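PDB 1WE1: heme oxygenase 1 from Synechocystis sp., which probably opens the heme ring with O2 and reducing equivalents to give biliverdin IXalpha, CO and ferrous iron, a key step in making the chromophores of the photosynthetic antennae. Local coordinates for residues A[12-26]-A[192-206]. Sequence-based numbering, arbitrary orientation.
Sequences GTKKSHSMAENVGFV and ANDAFAMNMKMFNEL. With HEM (protoporphyrin IX containing Fe), chain H.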
ATOM      1  N   GLY A  12      -6.520 -13.480 -10.078  1.00 52.56           N
ATOM      2  CA  GLY A  12      -7.229 -13.707  -8.825  1.00 51.28           C
ATOM      3  C   GLY A  12      -7.676 -12.503  -8.008  1.00 50.36           C
ATOM      4  O   GLY A  12      -8.580 -12.627  -7.181  1.00 50.63           O
ATOM      5  N   THR A  13      -7.051 -11.348  -8.217  1.00 49.02           N
ATOM      6  CA  THR A  13      -7.422 -10.142  -7.483  1.00 46.98           C
ATOM      7  C   THR A  13      -8.118  -9.142  -8.401  1.00 47.93           C
ATOM      8  O   THR A  13      -8.306  -7.983  -8.040  1.00 48.10           O
ATOM      9  CB  THR A  13      -6.187  -9.458  -6.843  1.00 44.20           C
ATOM     10  OG1 THR A  13      -5.203  -9.180  -7.847  1.00 43.91           O
ATOM     11  CG2 THR A  13      -5.576 -10.346  -5.793  1.00 41.73           C
ATOM     12  N   LYS A  14      -8.496  -9.590  -9.592  1.00 48.35           N
ATOM     13  CA  LYS A  14      -9.174  -8.725 -10.550  1.00 49.11           C
ATOM     14  C   LYS A  14     -10.382  -8.058  -9.890  1.00 50.01           C
ATOM     15  O   LYS A  14     -10.474  -6.836  -9.844  1.00 51.60           O
ATOM     16  CB  LYS A  14      -9.615  -9.534 -11.772  1.00 48.23           C
ATOM     17  N   LYS A  15     -11.299  -8.869  -9.377  1.00 50.01           N
ATOM     18  CA  LYS A  15     -12.502  -8.370  -8.717  1.00 50.34           C
ATOM     19  C   LYS A  15     -12.192  -7.374  -7.591  1.00 49.90           C
ATOM     20  O   LYS A  15     -12.677  -6.246  -7.599  1.00 48.73           O
ATOM     21  CB  LYS A  15     -13.287  -9.546  -8.144  1.00 52.78           C
ATOM     22  CG  LYS A  15     -14.550  -9.167  -7.397  1.00 56.40           C
ATOM     23  CD  LYS A  15     -15.627  -8.721  -8.360  1.00 60.28           C
ATOM     24  CE  LYS A  15     -16.941  -8.460  -7.649  1.00 61.32           C
ATOM     25  NZ  LYS A  15     -17.992  -8.062  -8.629  1.00 62.54           N
ATOM     26  N   SER A  16     -11.387  -7.799  -6.622  1.00 47.54           N
ATOM     27  CA  SER A  16     -11.045  -6.941  -5.500  1.00 46.68           C
ATOM     28  C   SER A  16     -10.500  -5.578  -5.887  1.00 46.88           C
ATOM     29  O   SER A  16     -10.916  -4.572  -5.330  1.00 47.66           O
ATOM     30  CB  SER A  16     -10.045  -7.635  -4.582  1.00 46.83           C
ATOM     31  OG  SER A  16     -10.692  -8.591  -3.767  1.00 47.46           O
ATOM     32  N   HIS A  17      -9.563  -5.538  -6.826  1.00 46.78           N
ATOM     33  CA  HIS A  17      -8.988  -4.270  -7.258  1.00 46.01           C
ATOM     34  C   HIS A  17     -10.092  -3.375  -7.801  1.00 46.40           C
ATOM     35  O   HIS A  17     -10.068  -2.155  -7.627  1.00 47.61           O
ATOM     36  CB  HIS A  17      -7.934  -4.505  -8.334  1.00 44.90           C
ATOM     37  CG  HIS A  17      -7.088  -3.305  -8.623  1.00 43.08           C
ATOM     38  ND1 HIS A  17      -7.549  -2.225  -9.345  1.00 39.65           N
ATOM     39  CD2 HIS A  17      -5.794  -3.036  -8.325  1.00 41.77           C
ATOM     40  CE1 HIS A  17      -6.570  -1.348  -9.488  1.00 41.23           C
ATOM     41  NE2 HIS A  17      -5.494  -1.817  -8.880  1.00 42.68           N
ATOM     42  N   SER A  18     -11.063  -3.993  -8.457  1.00 46.64           N
ATOM     43  CA  SER A  18     -12.197  -3.274  -9.014  1.00 47.16           C
ATOM     44  C   SER A  18     -13.044  -2.642  -7.889  1.00 47.05           C
ATOM     45  O   SER A  18     -13.487  -1.499  -8.009  1.00 44.95           O
ATOM     46  CB  SER A  18     -13.046  -4.232  -9.854  1.00 46.87           C
ATOM     47  OG  SER A  18     -14.351  -3.714 -10.040  1.00 53.41           O
ATOM     48  N   MET A  19     -13.261  -3.383  -6.802  1.00 46.50           N
ATOM     49  CA  MET A  19     -14.030  -2.865  -5.673  1.00 47.61           C
ATOM     50  C   MET A  19     -13.247  -1.736  -5.010  1.00 47.60           C
ATOM     51  O   MET A  19     -13.819  -0.766  -4.518  1.00 47.57           O
ATOM     52  CB  MET A  19     -14.286  -3.963  -4.649  1.00 48.16           C
ATOM     53  CG  MET A  19     -15.270  -5.024  -5.090  1.00 51.41           C
ATOM     54  SD  MET A  19     -15.070  -6.522  -4.076  1.00 56.81           S
ATOM     55  CE  MET A  19     -15.713  -5.971  -2.462  1.00 54.79           C
ATOM     56  N   ALA A  20     -11.930  -1.871  -5.003  1.00 46.93           N
ATOM     57  CA  ALA A  20     -11.064  -0.861  -4.416  1.00 47.37           C
ATOM     58  C   ALA A  20     -11.285   0.494  -5.099  1.00 48.40           C
ATOM     59  O   ALA A  20     -11.456   1.521  -4.441  1.00 47.89           O
ATOM     60  CB  ALA A  20      -9.613  -1.293  -4.559  1.00 42.27           C
ATOM     61  N   GLU A  21     -11.297   0.481  -6.427  1.00 49.99           N
ATOM     62  CA  GLU A  21     -11.483   1.697  -7.203  1.00 50.98           C
ATOM     63  C   GLU A  21     -12.850   2.333  -6.976  1.00 50.03           C
ATOM     64  O   GLU A  21     -13.019   3.531  -7.182  1.00 51.60           O
ATOM     65  CB  GLU A  21     -11.331   1.397  -8.695  1.00 53.56           C
ATOM     66  CG  GLU A  21      -9.969   0.899  -9.141  1.00 56.72           C
ATOM     67  CD  GLU A  21     -10.047   0.217 -10.499  1.00 60.63           C
ATOM     68  OE1 GLU A  21     -10.612   0.821 -11.439  1.00 61.40           O
ATOM     69  OE2 GLU A  21      -9.551  -0.927 -10.630  1.00 62.81           O
ATOM     70  N   ASN A  22     -13.822   1.535  -6.550  1.00 49.27           N
ATOM     71  CA  ASN A  22     -15.177   2.031  -6.346  1.00 47.77           C
ATOM     72  C   ASN A  22     -15.553   2.495  -4.940  1.00 47.24           C
ATOM     73  O   ASN A  22     -16.686   2.907  -4.704  1.00 46.51           O
ATOM     74  CB  ASN A  22     -16.177   0.987  -6.816  1.00 49.44           C
ATOM     75  CG  ASN A  22     -16.181   0.833  -8.320  1.00 51.93           C
ATOM     76  OD1 ASN A  22     -16.137   1.826  -9.053  1.00 53.68           O
ATOM     77  ND2 ASN A  22     -16.246  -0.410  -8.792  1.00 51.34           N
ATOM     78  N   VAL A  23     -14.616   2.412  -4.005  1.00 45.52           N
ATOM     79  CA  VAL A  23     -14.875   2.868  -2.654  1.00 42.95           C
ATOM     80  C   VAL A  23     -15.128   4.378  -2.741  1.00 41.62           C
ATOM     81  O   VAL A  23     -14.465   5.069  -3.515  1.00 41.38           O
ATOM     82  CB  VAL A  23     -13.656   2.608  -1.763  1.00 43.42           C
ATOM     83  CG1 VAL A  23     -13.841   3.270  -0.405  1.00 42.50           C
ATOM     84  CG2 VAL A  23     -13.441   1.110  -1.622  1.00 42.07           C
ATOM     85  N   GLY A  24     -16.089   4.875  -1.962  1.00 39.35           N
ATOM     86  CA  GLY A  24     -16.405   6.295  -1.967  1.00 37.73           C
ATOM     87  C   GLY A  24     -15.178   7.190  -1.873  1.00 36.81           C
ATOM     88  O   GLY A  24     -14.942   8.039  -2.730  1.00 36.37           O
ATOM     89  N   PHE A  25     -14.387   6.994  -0.826  1.00 35.98           N
ATOM     90  CA  PHE A  25     -13.175   7.775  -0.631  1.00 35.13           C
ATOM     91  C   PHE A  25     -12.320   7.788  -1.907  1.00 35.69           C
ATOM     92  O   PHE A  25     -11.884   8.858  -2.361  1.00 33.21           O
ATOM     93  CB  PHE A  25     -12.364   7.183   0.522  1.00 35.07           C
ATOM     94  CG  PHE A  25     -11.103   7.935   0.826  1.00 36.13           C
ATOM     95  CD1 PHE A  25     -11.108   8.995   1.739  1.00 36.45           C
ATOM     96  CD2 PHE A  25      -9.913   7.609   0.180  1.00 35.77           C
ATOM     97  CE1 PHE A  25      -9.935   9.725   2.003  1.00 33.94           C
ATOM     98  CE2 PHE A  25      -8.738   8.333   0.432  1.00 35.89           C
ATOM     99  CZ  PHE A  25      -8.753   9.393   1.348  1.00 35.26           C
ATOM    100  N   VAL A  26     -12.089   6.597  -2.475  1.00 36.48           N
ATOM    101  CA  VAL A  26     -11.278   6.447  -3.687  1.00 34.23           C
ATOM    102  C   VAL A  26     -11.894   7.135  -4.890  1.00 34.59           C
ATOM    103  O   VAL A  26     -11.195   7.820  -5.640  1.00 33.28           O
ATOM    104  CB  VAL A  26     -11.025   4.957  -4.019  1.00 35.95           C
ATOM    105  CG1 VAL A  26     -10.486   4.803  -5.453  1.00 30.53           C
ATOM    106  CG2 VAL A  26     -10.019   4.391  -3.023  1.00 33.57           C
ATOM    107  N   ALA A 192      -4.140 -12.476  -0.535  1.00 47.36           N
ATOM    108  CA  ALA A 192      -4.053 -11.226  -1.269  1.00 47.27           C
ATOM    109  C   ALA A 192      -5.416 -10.519  -1.262  1.00 47.55           C
ATOM    110  O   ALA A 192      -5.498  -9.311  -1.026  1.00 46.05           O
ATOM    111  CB  ALA A 192      -3.602 -11.492  -2.694  1.00 45.06           C
ATOM    112  N   ASN A 193      -6.480 -11.270  -1.528  1.00 47.50           N
ATOM    113  CA  ASN A 193      -7.818 -10.698  -1.521  1.00 49.53           C
ATOM    114  C   ASN A 193      -8.161 -10.220  -0.105  1.00 50.25           C
ATOM    115  O   ASN A 193      -9.000  -9.328   0.082  1.00 48.54           O
ATOM    116  CB  ASN A 193      -8.849 -11.726  -2.007  1.00 51.20           C
ATOM    117  CG  ASN A 193      -8.857 -11.872  -3.518  1.00 54.03           C
ATOM    118  OD1 ASN A 193      -9.253 -10.952  -4.239  1.00 53.45           O
ATOM    119  ND2 ASN A 193      -8.409 -13.026  -4.008  1.00 54.39           N
ATOM    120  N   ASP A 194      -7.508 -10.813   0.890  1.00 50.02           N
ATOM    121  CA  ASP A 194      -7.729 -10.412   2.273  1.00 51.60           C
ATOM    122  C   ASP A 194      -7.094  -9.034   2.476  1.00 50.01           C
ATOM    123  O   ASP A 194      -7.730  -8.120   3.007  1.00 49.65           O
ATOM    124  CB  ASP A 194      -7.093 -11.415   3.246  1.00 55.61           C
ATOM    125  CG  ASP A 194      -8.030 -12.551   3.626  1.00 59.64           C
ATOM    126  OD1 ASP A 194      -8.525 -13.258   2.723  1.00 63.65           O
ATOM    127  OD2 ASP A 194      -8.271 -12.743   4.838  1.00 64.23           O
ATOM    128  N   ALA A 195      -5.840  -8.898   2.046  1.00 45.93           N
ATOM    129  CA  ALA A 195      -5.119  -7.640   2.176  1.00 44.38           C
ATOM    130  C   ALA A 195      -5.876  -6.516   1.482  1.00 42.61           C
ATOM    131  O   ALA A 195      -5.997  -5.425   2.024  1.00 42.93           O
ATOM    132  CB  ALA A 195      -3.721  -7.769   1.594  1.00 45.01           C
ATOM    133  N   PHE A 196      -6.389  -6.778   0.287  1.00 39.49           N
ATOM    134  CA  PHE A 196      -7.138  -5.752  -0.416  1.00 40.10           C
ATOM    135  C   PHE A 196      -8.258  -5.239   0.485  1.00 40.72           C
ATOM    136  O   PHE A 196      -8.453  -4.032   0.623  1.00 40.85           O
ATOM    137  CB  PHE A 196      -7.765  -6.295  -1.702  1.00 37.35           C
ATOM    138  CG  PHE A 196      -6.941  -6.069  -2.926  1.00 37.87           C
ATOM    139  CD1 PHE A 196      -5.847  -6.882  -3.212  1.00 39.08           C
ATOM    140  CD2 PHE A 196      -7.266  -5.052  -3.816  1.00 38.02           C
ATOM    141  CE1 PHE A 196      -5.096  -6.683  -4.367  1.00 38.00           C
ATOM    142  CE2 PHE A 196      -6.516  -4.847  -4.972  1.00 37.73           C
ATOM    143  CZ  PHE A 196      -5.431  -5.666  -5.244  1.00 37.21           C
ATOM    144  N   ALA A 197      -8.996  -6.164   1.090  1.00 39.93           N
ATOM    145  CA  ALA A 197     -10.101  -5.790   1.952  1.00 40.26           C
ATOM    146  C   ALA A 197      -9.600  -4.920   3.099  1.00 41.13           C
ATOM    147  O   ALA A 197     -10.277  -3.982   3.510  1.00 42.49           O
ATOM    148  CB  ALA A 197     -10.787  -7.028   2.488  1.00 37.45           C
ATOM    149  N   MET A 198      -8.414  -5.222   3.610  1.00 40.57           N
ATOM    150  CA  MET A 198      -7.859  -4.446   4.708  1.00 41.86           C
ATOM    151  C   MET A 198      -7.484  -3.014   4.302  1.00 42.31           C
ATOM    152  O   MET A 198      -7.528  -2.093   5.116  1.00 39.73           O
ATOM    153  CB  MET A 198      -6.658  -5.173   5.293  1.00 42.16           C
ATOM    154  CG  MET A 198      -7.067  -6.452   5.973  1.00 46.07           C
ATOM    155  SD  MET A 198      -5.738  -7.270   6.846  1.00 51.62           S
ATOM    156  CE  MET A 198      -5.059  -8.326   5.526  1.00 50.84           C
ATOM    157  N   ASN A 199      -7.115  -2.836   3.039  1.00 41.72           N
ATOM    158  CA  ASN A 199      -6.780  -1.518   2.536  1.00 42.39           C
ATOM    159  C   ASN A 199      -8.094  -0.774   2.397  1.00 42.48           C
ATOM    160  O   ASN A 199      -8.225   0.381   2.795  1.00 43.14           O
ATOM    161  CB  ASN A 199      -6.091  -1.630   1.175  1.00 40.85           C
ATOM    162  CG  ASN A 199      -4.635  -1.963   1.301  1.00 40.07           C
ATOM    163  OD1 ASN A 199      -3.819  -1.091   1.554  1.00 43.56           O
ATOM    164  ND2 ASN A 199      -4.298  -3.233   1.155  1.00 40.96           N
ATOM    165  N   MET A 200      -9.077  -1.468   1.843  1.00 42.27           N
ATOM    166  CA  MET A 200     -10.381  -0.890   1.635  1.00 41.56           C
ATOM    167  C   MET A 200     -11.024  -0.442   2.940  1.00 43.23           C
ATOM    168  O   MET A 200     -11.742   0.556   2.966  1.00 44.05           O
ATOM    169  CB  MET A 200     -11.276  -1.888   0.908  1.00 40.51           C
ATOM    170  CG  MET A 200     -10.828  -2.177  -0.510  1.00 39.50           C
ATOM    171  SD  MET A 200     -12.141  -2.872  -1.530  1.00 40.26           S
ATOM    172  CE  MET A 200     -11.797  -4.648  -1.380  1.00 37.51           C
ATOM    173  N   LYS A 201     -10.761  -1.154   4.031  1.00 43.77           N
ATOM    174  CA  LYS A 201     -11.353  -0.765   5.298  1.00 44.05           C
ATOM    175  C   LYS A 201     -10.722   0.532   5.820  1.00 43.34           C
ATOM    176  O   LYS A 201     -11.394   1.348   6.457  1.00 41.37           O
ATOM    177  CB  LYS A 201     -11.234  -1.895   6.327  1.00 46.53           C
ATOM    178  CG  LYS A 201     -12.185  -1.689   7.498  1.00 51.41           C
ATOM    179  CD  LYS A 201     -12.382  -2.930   8.349  1.00 56.30           C
ATOM    180  CE  LYS A 201     -13.369  -2.635   9.483  1.00 56.81           C
ATOM    181  NZ  LYS A 201     -13.869  -3.874  10.157  1.00 59.79           N
ATOM    182  N   MET A 202      -9.433   0.731   5.549  1.00 42.43           N
ATOM    183  CA  MET A 202      -8.774   1.960   5.971  1.00 40.40           C
ATOM    184  C   MET A 202      -9.401   3.152   5.225  1.00 40.63           C
ATOM    185  O   MET A 202      -9.625   4.217   5.811  1.00 38.89           O
ATOM    186  CB  MET A 202      -7.273   1.892   5.689  1.00 37.11           C
ATOM    187  CG  MET A 202      -6.526   0.944   6.607  1.00 38.28           C
ATOM    188  SD  MET A 202      -4.712   0.989   6.457  1.00 43.45           S
ATOM    189  CE  MET A 202      -4.488   0.422   4.763  1.00 40.78           C
ATOM    190  N   PHE A 203      -9.694   2.959   3.938  1.00 40.48           N
ATOM    191  CA  PHE A 203     -10.294   4.007   3.114  1.00 40.44           C
ATOM    192  C   PHE A 203     -11.677   4.382   3.625  1.00 42.77           C
ATOM    193  O   PHE A 203     -12.014   5.564   3.737  1.00 42.91           O
ATOM    194  CB  PHE A 203     -10.440   3.565   1.658  1.00 39.24           C
ATOM    195  CG  PHE A 203      -9.146   3.233   0.974  1.00 38.68           C
ATOM    196  CD1 PHE A 203      -7.947   3.811   1.377  1.00 38.90           C
ATOM    197  CD2 PHE A 203      -9.142   2.375  -0.129  1.00 39.58           C
ATOM    198  CE1 PHE A 203      -6.755   3.541   0.689  1.00 41.43           C
ATOM    199  CE2 PHE A 203      -7.959   2.092  -0.831  1.00 39.09           C
ATOM    200  CZ  PHE A 203      -6.762   2.675  -0.425  1.00 40.12           C
ATOM    201  N   ASN A 204     -12.490   3.370   3.912  1.00 44.09           N
ATOM    202  CA  ASN A 204     -13.838   3.605   4.415  1.00 44.97           C
ATOM    203  C   ASN A 204     -13.826   4.381   5.745  1.00 44.66           C
ATOM    204  O   ASN A 204     -14.736   5.168   6.014  1.00 44.09           O
ATOM    205  CB  ASN A 204     -14.584   2.278   4.579  1.00 45.05           C
ATOM    206  CG  ASN A 204     -15.036   1.704   3.253  1.00 47.21           C
ATOM    207  OD1 ASN A 204     -15.583   2.421   2.409  1.00 47.17           O
ATOM    208  ND2 ASN A 204     -14.823   0.402   3.062  1.00 48.82           N
ATOM    209  N   GLU A 205     -12.794   4.158   6.559  1.00 43.08           N
ATOM    210  CA  GLU A 205     -12.652   4.854   7.838  1.00 43.47           C
ATOM    211  C   GLU A 205     -12.523   6.359   7.617  1.00 43.39           C
ATOM    212  O   GLU A 205     -12.794   7.160   8.513  1.00 44.20           O
ATOM    213  CB  GLU A 205     -11.398   4.391   8.578  1.00 41.26           C
ATOM    214  CG  GLU A 205     -11.571   3.217   9.495  1.00 44.18           C
ATOM    215  CD  GLU A 205     -10.267   2.852  10.183  1.00 47.95           C
ATOM    216  OE1 GLU A 205     -10.295   2.049  11.140  1.00 49.29           O
ATOM    217  OE2 GLU A 205      -9.207   3.363   9.754  1.00 49.12           O
ATOM    218  N   LEU A 206     -12.099   6.744   6.424  1.00 40.79           N
ATOM    219  CA  LEU A 206     -11.916   8.148   6.150  1.00 39.60           C
ATOM    220  C   LEU A 206     -13.088   8.807   5.470  1.00 39.04           C
ATOM    221  O   LEU A 206     -13.067  10.010   5.268  1.00 39.50           O
ATOM    222  CB  LEU A 206     -10.653   8.349   5.321  1.00 38.87           C
ATOM    223  CG  LEU A 206      -9.322   8.469   6.069  1.00 39.67           C
ATOM    224  CD1 LEU A 206      -9.423   7.902   7.484  1.00 42.78           C
ATOM    225  CD2 LEU A 206      -8.253   7.767   5.267  1.00 38.06           C
TER
HETATM  226  CHA HEM H 300      -2.285  -2.741 -10.601  1.00 50.55           C
HETATM  227  CHB HEM H 300      -2.766  -3.021  -5.796  1.00 46.77           C
HETATM  228  CHC HEM H 300      -5.964   0.619  -6.071  1.00 48.70           C
HETATM  229  CHD HEM H 300      -4.217   1.720 -10.402  1.00 51.06           C
HETATM  230  C1A HEM H 300      -2.218  -3.258  -9.289  1.00 48.65           C
HETATM  231  C2A HEM H 300      -1.575  -4.496  -8.878  1.00 48.54           C
HETATM  232  C3A HEM H 300      -1.753  -4.600  -7.526  1.00 48.00           C
HETATM  233  C4A HEM H 300      -2.452  -3.375  -7.110  1.00 47.97           C
HETATM  234  CMA HEM H 300      -1.325  -5.701  -6.604  1.00 44.47           C
HETATM  235  CAA HEM H 300      -0.802  -5.444  -9.782  1.00 46.32           C
HETATM  236  CBA HEM H 300      -1.665  -6.358 -10.685  1.00 46.58           C
HETATM  237  CGA HEM H 300      -0.923  -7.247 -11.503  1.00 47.74           C
HETATM  238  O1A HEM H 300      -0.854  -8.471 -11.088  1.00 46.01           O
HETATM  239  O2A HEM H 300      -0.353  -6.901 -12.557  1.00 47.50           O
HETATM  240  C1B HEM H 300      -3.726  -2.061  -5.437  1.00 46.77           C
HETATM  241  C2B HEM H 300      -4.302  -1.919  -4.101  1.00 46.22           C
HETATM  242  C3B HEM H 300      -5.158  -0.857  -4.161  1.00 47.44           C
HETATM  243  C4B HEM H 300      -5.158  -0.412  -5.554  1.00 46.89           C
HETATM  244  CMB HEM H 300      -3.950  -2.791  -2.922  1.00 44.17           C
HETATM  245  CAB HEM H 300      -5.934  -0.187  -3.044  1.00 45.90           C
HETATM  246  CBB HEM H 300      -7.009  -1.090  -2.382  1.00 47.21           C
HETATM  247  C1C HEM H 300      -5.718   1.301  -7.237  1.00 49.09           C
HETATM  248  C2C HEM H 300      -6.284   2.590  -7.605  1.00 51.87           C
HETATM  249  C3C HEM H 300      -5.969   2.758  -8.905  1.00 52.66           C
HETATM  250  C4C HEM H 300      -4.975   1.763  -9.239  1.00 50.91           C
HETATM  251  CMC HEM H 300      -7.053   3.499  -6.666  1.00 48.94           C
HETATM  252  CAC HEM H 300      -6.557   3.786  -9.874  1.00 52.37           C
HETATM  253  CBC HEM H 300      -5.723   5.098  -9.867  1.00 54.90           C
HETATM  254  C1D HEM H 300      -3.497   0.591 -10.863  1.00 53.11           C
HETATM  255  C2D HEM H 300      -2.899   0.486 -12.192  1.00 52.48           C
HETATM  256  C3D HEM H 300      -2.320  -0.741 -12.233  1.00 53.72           C
HETATM  257  C4D HEM H 300      -2.618  -1.410 -10.942  1.00 50.68           C
HETATM  258  CMD HEM H 300      -2.987   1.571 -13.218  1.00 50.54           C
HETATM  259  CAD HEM H 300      -1.515  -1.400 -13.327  1.00 56.87           C
HETATM  260  CBD HEM H 300      -2.404  -2.351 -14.247  1.00 62.38           C
HETATM  261  CGD HEM H 300      -1.631  -3.184 -15.090  1.00 67.00           C
HETATM  262  O1D HEM H 300      -0.577  -3.769 -14.636  1.00 70.02           O
HETATM  263  O2D HEM H 300      -1.969  -3.367 -16.294  1.00 67.47           O
HETATM  264  NA  HEM H 300      -2.761  -2.604  -8.209  1.00 49.14           N
HETATM  265  NB  HEM H 300      -4.247  -1.132  -6.309  1.00 46.81           N
HETATM  266  NC  HEM H 300      -4.868   0.820  -8.249  1.00 50.37           N
HETATM  267  ND  HEM H 300      -3.271  -0.563 -10.116  1.00 50.15           N
HETATM  268 FE   HEM H 300      -3.791  -0.883  -8.236  1.00 47.18          FE
HETATM  269  O   HOH W   1     -11.071  -8.143  -1.331  1.00 32.85           O
HETATM  270  O   HOH W   2     -10.902 -10.781  -6.690  1.00 46.14           O
HETATM  271  O   HOH W   3     -15.468   5.668   1.223  1.00 31.11           O
HETATM  272  O   HOH W   4      -2.271  -0.061  -7.729  1.00 47.27           O
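In the heme pocket of this all-helical heme oxygenase, the proximal helix 14-21 packs against the C-terminal part of helix 182-205, with F196 packed alongside H17 and against the B-pyrrole edge of the porphyrin. Ring atom F196 CE2 lies 3.4 Å from H17 CA, and the two rings meet rim to rim with planes 58° apart. HEM methyl CMB sits over one face of the phenyl. H17 turns its CG away from the backbone N (chi1 -168°), which carries the imidazole to the iron; H17 NE2 binds HEM FE at 2.0 Å, and water 4 is also bound to the metal. H17 ND1 donates in its ring plane to E21 OE2 at 2.7 Å, on the anti side of the carboxylate, which fixes the ring's rotation and may strengthen its donation to iron. The axes of the two helical segments run nearly parallel (5°) and come within 9.6 Å. At their N-terminal end N193 ND2 donates to G12 O (3.2 Å), the acceptor lying in the amide plane, while N193 OD1 faces S16 OG at 2.8 Å; waters 1 and 2 also link S16 with N193. Further along, M200 SD lies 3.6 Å from A20 N. F203 takes V26 CG2 against CD2 (3.6 Å) and, with A20 and N199, touches heme vinyl carbon CBB.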